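Local coordinates for protein putative dehydratase (Salmonella enterica subsp. enterica serovar Enteritidis, PDB 3TW9) that dehydrates D-gluconate to 2-dehydro-3-deoxy-D-gluconate with low activity in vitro, using one magnesium ion per subunit, as a homotetrameric member of the enolase superfamily, at residues G132-G140 / N363-P371; E341-P352 / P371-T379. One frame throughout, in Å; residues are numbered along the deposited sequence. Where two conformers were deposited one is given.

Contact 1: G132-G140 / N363-P371; sequences GMPVYDLLG and NMHLDLSSP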
loop_
_atom_site.group_PDB
_atom_site.type_symbol
_atom_site.label_atom_id
_atom_site.label_comp_id
_atom_site.label_asym_id
_atom_site.label_seq_id
_atom_site.Cartn_x
_atom_site.Cartn_y
_atom_site.Cartn_z
ATOM N N GLY C 132 -16.665 -15.291 -0.043
ATOM C CA GLY C 132 -17.995 -14.787 0.279
ATOM C C GLY C 132 -17.997 -13.353 0.811
ATOM O O GLY C 132 -18.729 -13.039 1.753
ATOM N N MET C 133 -17.169 -12.477 0.236
ATOM C CA MET C 133 -17.134 -11.090 0.709
ATOM C C MET C 133 -16.842 -10.106 -0.403
ATOM O O MET C 133 -16.201 -10.480 -1.387
ATOM C CB MET C 133 -16.237 -10.903 1.976
ATOM C CG MET C 133 -14.808 -11.332 1.912
ATOM S SD MET C 133 -13.989 -11.284 3.550
ATOM C CE MET C 133 -14.809 -12.526 4.542
ATOM N N PRO C 134 -17.382 -8.874 -0.289
ATOM C CA PRO C 134 -17.113 -7.872 -1.284
ATOM C C PRO C 134 -15.614 -7.599 -1.322
ATOM O O PRO C 134 -14.931 -7.828 -0.320
ATOM C CB PRO C 134 -17.856 -6.652 -0.756
ATOM C CG PRO C 134 -18.956 -7.203 0.098
ATOM C CD PRO C 134 -18.322 -8.382 0.744
ATOM N N VAL C 135 -15.116 -7.118 -2.465
ATOM C CA VAL C 135 -13.705 -6.747 -2.578
ATOM C C VAL C 135 -13.316 -5.690 -1.516
ATOM O O VAL C 135 -12.239 -5.803 -0.921
ATOM C CB VAL C 135 -13.326 -6.309 -4.031
ATOM C CG1 VAL C 135 -11.940 -5.670 -4.080
ATOM C CG2 VAL C 135 -13.336 -7.521 -4.964
ATOM N N TYR C 136 -14.188 -4.706 -1.242
ATOM C CA TYR C 136 -13.895 -3.704 -0.188
ATOM C C TYR C 136 -13.625 -4.362 1.162
ATOM O O TYR C 136 -12.833 -3.868 1.944
ATOM C CB TYR C 136 -14.959 -2.582 -0.082
ATOM C CG TYR C 136 -16.374 -3.024 0.331
ATOM C CD1 TYR C 136 -16.684 -3.355 1.658
ATOM C CD2 TYR C 136 -17.410 -3.027 -0.605
ATOM C CE1 TYR C 136 -17.983 -3.726 2.021
ATOM C CE2 TYR C 136 -18.716 -3.386 -0.250
ATOM C CZ TYR C 136 -18.991 -3.731 1.060
ATOM O OH TYR C 136 -20.276 -4.090 1.393
ATOM N N ASP C 137 -14.259 -5.508 1.426
ATOM C CA ASP C 137 -14.029 -6.205 2.685
ATOM C C ASP C 137 -12.702 -6.952 2.695
ATOM O O ASP C 137 -12.041 -7.002 3.734
ATOM C CB ASP C 137 -15.199 -7.165 3.013
ATOM C CG ASP C 137 -16.311 -6.493 3.801
ATOM O OD1 ASP C 137 -16.100 -5.403 4.388
ATOM O OD2 ASP C 137 -17.411 -7.064 3.833
ATOM N N LEU C 138 -12.287 -7.497 1.544
ATOM C CA LEU C 138 -10.927 -8.082 1.430
ATOM C C LEU C 138 -9.825 -7.045 1.706
ATOM O O LEU C 138 -8.771 -7.367 2.285
ATOM C CB LEU C 138 -10.676 -8.644 0.030
ATOM C CG LEU C 138 -11.557 -9.799 -0.445
ATOM C CD1 LEU C 138 -11.187 -10.144 -1.870
ATOM C CD2 LEU C 138 -11.316 -10.969 0.467
ATOM N N LEU C 139 -10.098 -5.813 1.293
ATOM C CA LEU C 139 -9.120 -4.724 1.330
ATOM C C LEU C 139 -9.073 -3.956 2.659
ATOM O O LEU C 139 -8.265 -3.029 2.803
ATOM C CB LEU C 139 -9.383 -3.777 0.159
ATOM C CG LEU C 139 -9.182 -4.344 -1.256
ATOM C CD1 LEU C 139 -9.546 -3.313 -2.295
ATOM C CD2 LEU C 139 -7.741 -4.844 -1.481
ATOM N N GLY C 140 -9.890 -4.366 3.638
ATOM C CA GLY C 140 -9.866 -3.748 4.970
ATOM C C GLY C 140 -11.223 -3.338 5.545
ATOM O O GLY C 140 -11.296 -2.828 6.668
ATOM N N ASN C 363 -13.626 1.050 -8.935
ATOM C CA ASN C 363 -13.378 2.400 -8.326
ATOM C C ASN C 363 -13.986 2.463 -6.950
ATOM O O ASN C 363 -13.373 2.940 -6.022
ATOM C CB ASN C 363 -14.020 3.557 -9.098
ATOM C CG ASN C 363 -13.329 3.896 -10.435
ATOM O OD1 ASN C 363 -12.287 3.338 -10.809
ATOM N ND2 ASN C 363 -13.924 4.835 -11.151
ATOM N N MET C 364 -15.229 1.997 -6.829
ATOM C CA MET C 364 -15.980 2.204 -5.598
ATOM C C MET C 364 -15.571 1.263 -4.474
ATOM O O MET C 364 -15.595 1.649 -3.319
ATOM C CB MET C 364 -17.488 2.172 -5.890
ATOM C CG MET C 364 -17.934 3.403 -6.674
ATOM S SD MET C 364 -19.691 3.302 -7.086
ATOM C CE MET C 364 -19.910 4.874 -7.931
ATOM N N HIS C 365 -15.175 0.034 -4.807
ATOM C CA HIS C 365 -14.565 -0.869 -3.811
ATOM C C HIS C 365 -13.245 -0.337 -3.258
ATOM O O HIS C 365 -12.969 -0.453 -2.063
ATOM C CB HIS C 365 -14.363 -2.282 -4.366
ATOM C CG HIS C 365 -15.632 -3.072 -4.447
ATOM N ND1 HIS C 365 -16.025 -3.950 -3.467
ATOM C CD2 HIS C 365 -16.620 -3.084 -5.376
ATOM C CE1 HIS C 365 -17.191 -4.481 -3.788
ATOM N NE2 HIS C 365 -17.578 -3.967 -4.938
ATOM N N LEU C 366 -12.433 0.238 -4.139
ATOM C CA LEU C 366 -11.268 0.996 -3.671
ATOM C C LEU C 366 -11.717 2.160 -2.779
ATOM O O LEU C 366 -11.199 2.322 -1.672
ATOM C CB LEU C 366 -10.468 1.493 -4.871
ATOM C CG LEU C 366 -9.736 0.398 -5.663
ATOM C CD1 LEU C 366 -9.351 0.939 -7.005
ATOM C CD2 LEU C 366 -8.494 -0.131 -4.937
ATOM N N ASP C 367 -12.687 2.944 -3.246
ATOM C CA ASP C 367 -13.156 4.139 -2.538
ATOM C C ASP C 367 -13.600 3.788 -1.108
ATOM O O ASP C 367 -13.274 4.494 -0.168
ATOM C CB ASP C 367 -14.385 4.712 -3.245
ATOM C CG ASP C 367 -14.060 5.404 -4.528
ATOM O OD1 ASP C 367 -12.894 5.866 -4.723
ATOM O OD2 ASP C 367 -14.985 5.522 -5.352
ATOM N N LEU C 368 -14.373 2.710 -0.965
ATOM C CA LEU C 368 -14.935 2.336 0.343
ATOM C C LEU C 368 -13.868 1.865 1.323
ATOM O O LEU C 368 -14.031 2.008 2.547
ATOM C CB LEU C 368 -16.037 1.266 0.167
ATOM C CG LEU C 368 -17.316 1.267 0.998
ATOM C CD1 LEU C 368 -18.012 2.638 1.094
ATOM C CD2 LEU C 368 -18.273 0.219 0.439
ATOM N N SER C 369 -12.754 1.342 0.799
ATOM C CA SER C 369 -11.709 0.790 1.644
ATOM C C SER C 369 -10.478 1.691 1.853
ATOM O O SER C 369 -9.529 1.262 2.494
ATOM C CB SER C 369 -11.253 -0.581 1.120
ATOM O OG SER C 369 -10.829 -0.463 -0.222
ATOM N N SER C 370 -10.472 2.903 1.292
ATOM C CA SER C 370 -9.335 3.817 1.457
ATOM C C SER C 370 -9.675 4.870 2.500
ATOM O O SER C 370 -10.670 5.571 2.361
ATOM C CB SER C 370 -8.965 4.535 0.129
ATOM O OG SER C 370 -8.543 3.604 -0.871
ATOM N N PRO C 371 -8.824 5.015 3.540
ATOM C CA PRO C 371 -9.027 6.132 4.478
ATOM C C PRO C 371 -8.903 7.478 3.782
ATOM O O PRO C 371 -9.612 8.424 4.122
ATOM C CB PRO C 371 -7.880 5.965 5.492
ATOM C CG PRO C 371 -7.472 4.593 5.377
ATOM C CD PRO C 371 -7.733 4.134 3.976
#
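His365, on helix 357-369, points its imidazole at the first turn of helix 135-138, where ND1 accepts the backbone N-H of Tyr136 (N to ND1 3.0 Å, N-H...N angle 147°). The donor lies almost in the imidazole plane, so the bond runs edge-on into the ring, and Pro134 CB also sits at the ring edge, 3.8 Å from His365 CE1. Val135 crosses the histidine at about a right angle, its CB 3.6 Å from His365 ND1.

The Tyr136 ring is nearly parallel to the imidazole, with planes at 25°, but the two are slid so far apart that they barely overlap; the centroids are 5.2 Å apart. What does cover the phenol is aliphatic. Leu368, lying alongside Tyr136 and pointing the same way, sets CD2 over one face in a CH-pi contact, 3.6 Å from the ring centroid, while Pro134 CB takes the opposite face; both carbons sit off the ring centre. With CG placed between its own backbone N and carbonyl carbon (chi1 64°), the tyrosine ring folds back over Pro134, the N-cap of its helix.

Just past helix 135-138, Leu139 lays CB against Ser369 OG at 3.6 Å, and its CD1 reaches more loosely to Leu366 CD2.

The contact joins the short helix that follows helix 110-131 to helix 357-369 of the barrel, consistent with the two-domain plan of the mandelate racemase family. His365 NE2 is bonded to the carbonyl of Leu408, so both ring nitrogens are engaged and the rotation of the imidazole is fixed. Because ND1 accepts and NE2 faces a carbonyl oxygen, the neutral tautomer protonated on NE2 is the likely one, and a first-turn amide of the short helix gains an acceptor from a side chain.

Contact 2: E341-P352 / P371-T379; sequences ELNGVRTAWHGP and PNFGIQEYT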
loop_
_atom_site.group_PDB
_atom_site.type_symbol
_atom_site.label_atom_id
_atom_site.label_comp_id
_atom_site.label_asym_id
_atom_site.label_seq_id
_atom_site.Cartn_x
_atom_site.Cartn_y
_atom_site.Cartn_z
ATOM N N GLU C 341 -1.915 7.890 0.558
ATOM C CA GLU C 341 -2.346 8.018 1.973
ATOM C C GLU C 341 -1.240 8.503 2.906
ATOM O O GLU C 341 -1.454 9.419 3.725
ATOM C CB GLU C 341 -2.858 6.663 2.477
ATOM C CG GLU C 341 -3.425 6.690 3.877
ATOM C CD GLU C 341 -3.725 5.312 4.395
ATOM O OE1 GLU C 341 -3.823 4.366 3.573
ATOM O OE2 GLU C 341 -3.834 5.172 5.633
ATOM N N LEU C 342 -0.058 7.898 2.758
ATOM C CA LEU C 342 1.069 8.218 3.626
ATOM C C LEU C 342 1.602 9.618 3.337
ATOM O O LEU C 342 2.243 10.219 4.198
ATOM C CB LEU C 342 2.167 7.153 3.526
ATOM C CG LEU C 342 1.659 5.854 4.166
ATOM C CD1 LEU C 342 2.534 4.635 3.834
ATOM C CD2 LEU C 342 1.483 6.024 5.668
ATOM N N ASN C 343 1.312 10.118 2.132
ATOM C CA ASN C 343 1.636 11.503 1.743
ATOM C C ASN C 343 0.478 12.478 1.916
ATOM O O ASN C 343 0.574 13.603 1.480
ATOM C CB ASN C 343 2.138 11.521 0.296
ATOM C CG ASN C 343 3.572 11.049 0.202
ATOM O OD1 ASN C 343 4.462 11.761 0.647
ATOM N ND2 ASN C 343 3.799 9.826 -0.317
ATOM N N GLY C 344 -0.618 12.054 2.549
ATOM C CA GLY C 344 -1.798 12.965 2.721
ATOM C C GLY C 344 -2.516 13.357 1.418
ATOM O O GLY C 344 -3.233 14.343 1.380
ATOM N N VAL C 345 -2.280 12.599 0.350
ATOM C CA VAL C 345 -2.892 12.827 -0.960
ATOM C C VAL C 345 -4.157 11.939 -1.028
ATOM O O VAL C 345 -4.134 10.782 -0.593
ATOM C CB VAL C 345 -1.883 12.524 -2.091
ATOM C CG1 VAL C 345 -2.539 12.561 -3.455
ATOM C CG2 VAL C 345 -0.669 13.553 -2.039
ATOM N N ARG C 346 -5.263 12.485 -1.544
ATOM C CA ARG C 346 -6.509 11.702 -1.565
ATOM C C ARG C 346 -6.847 11.144 -2.962
ATOM O O ARG C 346 -6.295 11.575 -3.979
ATOM C CB ARG C 346 -7.649 12.553 -0.971
ATOM C CG ARG C 346 -7.340 12.934 0.483
ATOM C CD ARG C 346 -8.583 13.368 1.237
ATOM N NE ARG C 346 -9.211 14.563 0.625
ATOM C CZ ARG C 346 -10.418 14.999 1.002
ATOM N NH1 ARG C 346 -11.066 14.345 1.965
ATOM N NH2 ARG C 346 -10.967 16.065 0.465
ATOM N N THR C 347 -7.717 10.149 -3.015
ATOM C CA THR C 347 -8.030 9.496 -4.299
ATOM C C THR C 347 -9.201 10.155 -5.025
ATOM O O THR C 347 -10.123 10.671 -4.400
ATOM C CB THR C 347 -8.265 7.995 -4.108
ATOM O OG1 THR C 347 -9.500 7.785 -3.408
ATOM C CG2 THR C 347 -7.100 7.363 -3.349
ATOM N N ALA C 348 -9.134 10.179 -6.352
ATOM C CA ALA C 348 -10.247 10.703 -7.160
ATOM C C ALA C 348 -10.252 9.933 -8.463
ATOM O O ALA C 348 -10.091 10.503 -9.548
ATOM C CB ALA C 348 -10.137 12.211 -7.369
ATOM N N TRP C 349 -10.520 8.638 -8.350
ATOM C CA TRP C 349 -10.414 7.766 -9.555
ATOM C C TRP C 349 -11.276 8.281 -10.689
ATOM O O TRP C 349 -12.380 8.807 -10.462
ATOM C CB TRP C 349 -10.837 6.359 -9.231
ATOM C CG TRP C 349 -10.120 5.756 -8.065
ATOM C CD1 TRP C 349 -10.702 5.223 -6.944
ATOM C CD2 TRP C 349 -8.688 5.599 -7.894
ATOM N NE1 TRP C 349 -9.729 4.745 -6.093
ATOM C CE2 TRP C 349 -8.491 4.961 -6.644
ATOM C CE3 TRP C 349 -7.560 5.938 -8.673
ATOM C CZ2 TRP C 349 -7.209 4.638 -6.145
ATOM C CZ3 TRP C 349 -6.271 5.639 -8.168
ATOM C CH2 TRP C 349 -6.117 4.977 -6.921
ATOM N N HIS C 350 -10.766 8.135 -11.911
ATOM C CA HIS C 350 -11.460 8.609 -13.086
ATOM C C HIS C 350 -12.804 7.891 -13.232
ATOM O O HIS C 350 -12.858 6.672 -13.135
ATOM C CB HIS C 350 -10.597 8.390 -14.320
ATOM C CG HIS C 350 -11.005 9.219 -15.494
ATOM N ND1 HIS C 350 -10.812 8.798 -16.791
ATOM C CD2 HIS C 350 -11.629 10.421 -15.572
ATOM C CE1 HIS C 350 -11.281 9.715 -17.619
ATOM N NE2 HIS C 350 -11.763 10.718 -16.907
ATOM N N GLY C 351 -13.865 8.681 -13.420
ATOM C CA GLY C 351 -15.231 8.138 -13.559
ATOM C C GLY C 351 -16.014 8.743 -14.715
ATOM O O GLY C 351 -17.060 9.394 -14.508
ATOM N N PRO C 352 -15.531 8.532 -15.954
ATOM C CA PRO C 352 -16.175 9.131 -17.114
ATOM C C PRO C 352 -17.248 8.178 -17.668
ATOM O O PRO C 352 -17.685 7.271 -16.950
ATOM C CB PRO C 352 -15.000 9.240 -18.083
ATOM C CG PRO C 352 -14.241 7.956 -17.839
ATOM C CD PRO C 352 -14.371 7.702 -16.359
ATOM N N PRO C 371 -8.824 5.015 3.540
ATOM C CA PRO C 371 -9.027 6.132 4.478
ATOM C C PRO C 371 -8.903 7.478 3.782
ATOM O O PRO C 371 -9.612 8.424 4.122
ATOM C CB PRO C 371 -7.880 5.965 5.492
ATOM C CG PRO C 371 -7.472 4.593 5.377
ATOM C CD PRO C 371 -7.733 4.134 3.976
ATOM N N ASN C 372 -8.016 7.541 2.785
ATOM C CA ASN C 372 -7.738 8.779 2.059
ATOM C C ASN C 372 -8.556 8.937 0.793
ATOM O O ASN C 372 -8.128 9.628 -0.158
ATOM C CB ASN C 372 -6.227 8.873 1.721
ATOM C CG ASN C 372 -5.783 7.741 0.815
ATOM O OD1 ASN C 372 -6.145 6.599 1.032
ATOM N ND2 ASN C 372 -5.005 8.053 -0.201
ATOM N N PHE C 373 -9.728 8.304 0.732
ATOM C CA PHE C 373 -10.677 8.633 -0.348
ATOM C C PHE C 373 -10.978 10.113 -0.411
ATOM O O PHE C 373 -11.188 10.774 0.631
ATOM C CB PHE C 373 -11.986 7.849 -0.117
ATOM C CG PHE C 373 -13.157 8.364 -0.905
ATOM C CD1 PHE C 373 -13.366 7.952 -2.214
ATOM C CD2 PHE C 373 -14.052 9.267 -0.335
ATOM C CE1 PHE C 373 -14.467 8.444 -2.955
ATOM C CE2 PHE C 373 -15.114 9.760 -1.066
ATOM C CZ PHE C 373 -15.340 9.321 -2.366
ATOM N N GLY C 374 -11.010 10.660 -1.633
ATOM C CA GLY C 374 -11.347 12.083 -1.803
ATOM C C GLY C 374 -12.744 12.299 -2.364
ATOM O O GLY C 374 -13.599 12.942 -1.714
ATOM N N ILE C 375 -12.972 11.804 -3.582
ATOM C CA ILE C 375 -14.275 12.003 -4.243
ATOM C C ILE C 375 -14.439 10.953 -5.333
ATOM O O ILE C 375 -13.448 10.411 -5.823
ATOM C CB ILE C 375 -14.465 13.439 -4.812
ATOM C CG1 ILE C 375 -15.942 13.772 -5.031
ATOM C CG2 ILE C 375 -13.676 13.636 -6.148
ATOM C CD1 ILE C 375 -16.740 13.823 -3.732
ATOM N N GLN C 376 -15.683 10.631 -5.692
ATOM C CA GLN C 376 -15.919 9.786 -6.872
ATOM C C GLN C 376 -16.708 10.494 -7.984
ATOM O O GLN C 376 -17.924 10.714 -7.886
ATOM C CB GLN C 376 -16.585 8.463 -6.513
ATOM C CG GLN C 376 -16.624 7.466 -7.680
ATOM C CD GLN C 376 -15.233 7.258 -8.266
ATOM O OE1 GLN C 376 -14.955 7.641 -9.422
ATOM N NE2 GLN C 376 -14.368 6.636 -7.490
ATOM N N GLU C 377 -15.999 10.858 -9.043
ATOM C CA GLU C 377 -16.630 11.323 -10.301
ATOM C C GLU C 377 -17.587 10.245 -10.772
ATOM O O GLU C 377 -17.264 9.072 -10.701
ATOM C CB GLU C 377 -15.543 11.523 -11.358
ATOM C CG GLU C 377 -16.028 12.095 -12.681
ATOM C CD GLU C 377 -14.885 12.291 -13.664
ATOM O OE1 GLU C 377 -13.847 11.586 -13.532
ATOM O OE2 GLU C 377 -15.036 13.147 -14.549
ATOM N N TYR C 378 -18.769 10.652 -11.224
ATOM C CA TYR C 378 -19.789 9.676 -11.617
ATOM C C TYR C 378 -20.494 10.129 -12.885
ATOM O O TYR C 378 -20.920 11.293 -12.992
ATOM C CB TYR C 378 -20.839 9.438 -10.492
ATOM C CG TYR C 378 -21.805 8.335 -10.909
ATOM C CD1 TYR C 378 -21.397 7.011 -10.928
ATOM C CD2 TYR C 378 -23.109 8.649 -11.351
ATOM C CE1 TYR C 378 -22.270 5.985 -11.372
ATOM C CE2 TYR C 378 -23.989 7.662 -11.796
ATOM C CZ TYR C 378 -23.562 6.321 -11.797
ATOM O OH TYR C 378 -24.387 5.305 -12.231
ATOM N N THR C 379 -20.618 9.191 -13.833
ATOM C CA THR C 379 -21.322 9.453 -15.101
ATOM C C THR C 379 -22.581 8.589 -15.141
ATOM O O THR C 379 -22.478 7.369 -15.156
ATOM C CB THR C 379 -20.417 9.123 -16.294
ATOM O OG1 THR C 379 -19.244 9.946 -16.208
ATOM C CG2 THR C 379 -21.112 9.402 -17.634
HETATM O O HOH W 1 -5.634 4.104 0.857
HETATM O O HOH W 2 -11.442 8.056 -5.444
HETATM O O HOH W 3 -13.206 10.771 -8.719
HETATM O O HOH W 4 -13.792 12.801 -16.970
HETATM O O HOH W 5 -18.931 6.766 -14.331
#
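Hydrogen bonds carry most of the contact between Asn372 and Val345 at one end and Thr379 and Gly351 at the other. Asn372 ND2 gives a practically straight bond to Val345 O (2.9 Å, angle 178°), lying in both the amide and the carbonyl plane; the same nitrogen also bonds Ala337 O, which fixes the flip of the amide. Thr347 is held through its backbone: its N-H goes to Asn372 O, and its carbonyl O receives both Gly374 N, on a lone pair at 2.9 Å, and Ile375 N, at 3.2 Å. At the far end Thr379 OG1 donates to Gly351 O (2.8 Å).

Waters link the two backbones beyond the bridge between Thr347 and Phe373. One accepts from Thr347 OG1 and Trp349 N and donates to Ile375 O; another joins Trp349 O, Ile375 O and Glu377 N.

Strands 346-347 and 376-377 are the last two of the enolase-superfamily (beta/alpha)7-beta barrel; that single bridge joins the first to the loop leading into the second.

Ionisable side chains gather where the segments reach the active site. Glu377, fully extended (chi1 -176°, chi2 179°), brings OE1 to Gly351 N at 2.9 Å from above the carboxylate plane; OE1 is also salt-bridged to Arg321, and OE2 bonds His152. His350, a probable substrate-binding residue, runs alongside, its CD2 3.2 Å from Glu377 OE1, and a water spans His350 NE2 and Glu377 OE2; His350 ND1 bonds His323. Away from the active site, Glu341 OE2 forms a salt bridge with Lys335 of the second subunit.

Apolar contact is slight: Ala348 CB meets Ile375 CG2. In van der Waals contact, the Glu341 stem crosses Asn372 at about a right angle, Glu341 CB 3.5 Å from Asn372 CG, while the Glu341 carboxylate rests on the Pro371 ring.

Contacts 1 and 2 share Pro371 and are connected by helix 357-369, part of which contact 1 contains and whose neighbouring strands, 346-347 and 376-377, contact 2 contains. Contact 1 lies on the outer side of that helix, where helix 135-138 meets it, about 17 Å from the chain centre to its own; contact 2 lies deeper, its centre about 10 Å out, in the barrel wall. Both are largely buried and both touch the second subunit. Their chemistry differs accordingly: aromatic and aliphatic packing round a single cross-segment hydrogen bond in the first, backbone bonds, waters and active-site charges in the second. The helix ties them directly, with probable hydrogen bonds from Gln376 NE2 to Asp367 OD2 and from Asn363 ND2 to His350 O.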